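Local structure of carbonic anhydrase (Trichomonas vaginalis, 6Y04) at residues His31-Thr36 / Glu56-Lys61. The protein probably catalyses the reversible, zinc-dependent hydration of carbon dioxide to hydrogencarbonate as a beta-class carbonic anhydrase. Sequence-based numbering, arbitrary orientation.
Sequences HIAIVT and EATVIK
Ile-34 and Thr-36 each donate their backbone N-H to the strand opposite, and Thr-58 and Ile-60 return theirs, pairing strands 32-36 and 57-61 in parallel at 19°. The two belong to a beta-alpha-beta unit with helix 46-49 in the central sheet of the beta-class carbonic anhydrase fold. The bond from Ile-34 N to Thr-58 O is 2.8 Å long and almost straight, whereas that from Thr-58 N to Ile-32 O, at 3.1 Å, is bent to 143°.

On the face bearing Ala-33, Val-35, Thr-58 and Ile-60, Val-35 CG2 meets Ile-60 CD1 at 4.0 Å, the two side chains slanting across each other and packed against helix 74-85. Thr-58 OG1, held between its own backbone N and carbonyl carbon (chi1 54°), lies 3.4 Å from Ala-33 CB and is hydrogen-bonded to Ser-82 OG. On the other face, Ile-32 CG1 packs 3.6 Å from Ala-57 CB, which also touches the Ile-34 side chain. Strand 57-61 is outermost within its chain but borders the second subunit: Thr-40 OG1 of the second subunit is hydrogen-bonded to Ala-57 O. At the zinc end, next to the ligand Cys-37, Thr-36 OG1 is hydrogen-bonded to Met-94 O of strand 90-96, while its methyl CG2 lies alongside the extended Lys-61 chain, 3.9 Å from CG of that lysine.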
loop_
_atom_site.group_PDB
_atom_site.type_symbol
_atom_site.label_atom_id
_atom_site.label_comp_id
_atom_site.label_asym_id
_atom_site.label_seq_id
_atom_site.Cartn_x
_atom_site.Cartn_y
_atom_site.Cartn_z
ATOM N N HIS A 31 17.818 -0.709 -0.295
ATOM C CA HIS A 31 17.507 -1.597 -1.404
ATOM C C HIS A 31 16.504 -2.664 -0.977
ATOM O O HIS A 31 16.614 -3.820 -1.386
ATOM C CB HIS A 31 18.781 -2.226 -1.983
ATOM C CG HIS A 31 19.907 -1.272 -2.199
ATOM N ND1 HIS A 31 19.896 -0.326 -3.214
ATOM C CD2 HIS A 31 21.074 -1.121 -1.540
ATOM C CE1 HIS A 31 20.998 0.391 -3.146
ATOM N NE2 HIS A 31 21.749 -0.095 -2.143
ATOM N N ILE A 32 15.519 -2.267 -0.161
ATOM C CA ILE A 32 14.546 -3.214 0.361
ATOM C C ILE A 32 13.127 -2.700 0.120
ATOM O O ILE A 32 12.871 -1.496 0.120
ATOM C CB ILE A 32 14.812 -3.543 1.845
ATOM C CG1 ILE A 32 14.716 -2.302 2.739
ATOM C CG2 ILE A 32 16.145 -4.263 2.009
ATOM C CD1 ILE A 32 14.813 -2.600 4.220
ATOM N N ALA A 33 12.216 -3.644 -0.115
ATOM C CA ALA A 33 10.797 -3.364 -0.213
ATOM C C ALA A 33 10.079 -4.053 0.947
ATOM O O ALA A 33 10.335 -5.228 1.221
ATOM C CB ALA A 33 10.277 -3.853 -1.547
ATOM N N ILE A 34 9.182 -3.312 1.615
ATOM C CA ILE A 34 8.298 -3.857 2.637
ATOM C C ILE A 34 6.878 -3.925 2.077
ATOM O O ILE A 34 6.371 -2.921 1.580
ATOM C CB ILE A 34 8.328 -3.013 3.928
ATOM C CG1 ILE A 34 9.745 -2.608 4.357
ATOM C CG2 ILE A 34 7.555 -3.692 5.050
ATOM C CD1 ILE A 34 10.651 -3.751 4.788
ATOM N N VAL A 35 6.247 -5.107 2.184
ATOM C CA VAL A 35 4.822 -5.263 1.914
ATOM C C VAL A 35 4.097 -5.523 3.232
ATOM O O VAL A 35 4.381 -6.502 3.915
ATOM C CB VAL A 35 4.532 -6.368 0.872
ATOM C CG1 VAL A 35 3.039 -6.524 0.606
ATOM C CG2 VAL A 35 5.285 -6.132 -0.436
ATOM N N THR A 36 3.159 -4.643 3.588
ATOM C CA THR A 36 2.461 -4.814 4.852
ATOM C C THR A 36 0.990 -4.434 4.693
ATOM O O THR A 36 0.531 -4.177 3.580
ATOM C CB THR A 36 3.225 -4.162 6.015
ATOM O OG1 THR A 36 2.742 -4.744 7.226
ATOM C CG2 THR A 36 3.096 -2.653 6.062
ATOM N N GLU A 56 14.792 4.779 3.001
ATOM C CA GLU A 56 15.551 3.534 3.078
ATOM C C GLU A 56 14.860 2.394 2.326
ATOM O O GLU A 56 15.531 1.509 1.813
ATOM C CB GLU A 56 15.783 3.122 4.533
ATOM C CG GLU A 56 16.679 4.062 5.313
ATOM C CD GLU A 56 17.091 3.507 6.665
ATOM O OE1 GLU A 56 16.318 2.705 7.264
ATOM O OE2 GLU A 56 18.193 3.858 7.117
ATOM N N ALA A 57 13.523 2.399 2.280
ATOM C CA ALA A 57 12.757 1.305 1.700
ATOM C C ALA A 57 11.554 1.849 0.937
ATOM O O ALA A 57 11.083 2.943 1.214
ATOM C CB ALA A 57 12.298 0.365 2.787
ATOM N N THR A 58 11.045 1.064 -0.015
ATOM C CA THR A 58 9.683 1.261 -0.487
ATOM C C THR A 58 8.755 0.475 0.434
ATOM O O THR A 58 9.118 -0.603 0.913
ATOM C CB THR A 58 9.517 0.848 -1.958
ATOM O OG1 THR A 58 9.991 -0.490 -2.099
ATOM C CG2 THR A 58 10.253 1.758 -2.915
ATOM N N VAL A 59 7.564 1.039 0.676
ATOM C CA VAL A 59 6.553 0.402 1.500
ATOM C C VAL A 59 5.265 0.297 0.689
ATOM O O VAL A 59 4.766 1.297 0.184
ATOM C CB VAL A 59 6.339 1.153 2.834
ATOM C CG1 VAL A 59 5.267 0.491 3.693
ATOM C CG2 VAL A 59 7.640 1.312 3.614
ATOM N N ILE A 60 4.753 -0.935 0.573
ATOM C CA ILE A 60 3.573 -1.274 -0.208
ATOM C C ILE A 60 2.548 -1.791 0.795
ATOM O O ILE A 60 2.890 -2.640 1.608
ATOM C CB ILE A 60 3.954 -2.350 -1.252
ATOM C CG1 ILE A 60 5.052 -1.846 -2.195
ATOM C CG2 ILE A 60 2.739 -2.865 -2.013
ATOM C CD1 ILE A 60 6.049 -2.896 -2.633
ATOM N N LYS A 61 1.323 -1.255 0.772
ATOM C CA LYS A 61 0.319 -1.649 1.749
ATOM C C LYS A 61 -1.034 -1.908 1.090
ATOM O O LYS A 61 -1.540 -1.079 0.339
ATOM C CB LYS A 61 0.090 -0.559 2.799
ATOM C CG LYS A 61 1.266 -0.179 3.688
ATOM C CD LYS A 61 0.762 0.639 4.851
ATOM C CE LYS A 61 1.842 1.313 5.656
ATOM N NZ LYS A 61 1.224 2.164 6.700
#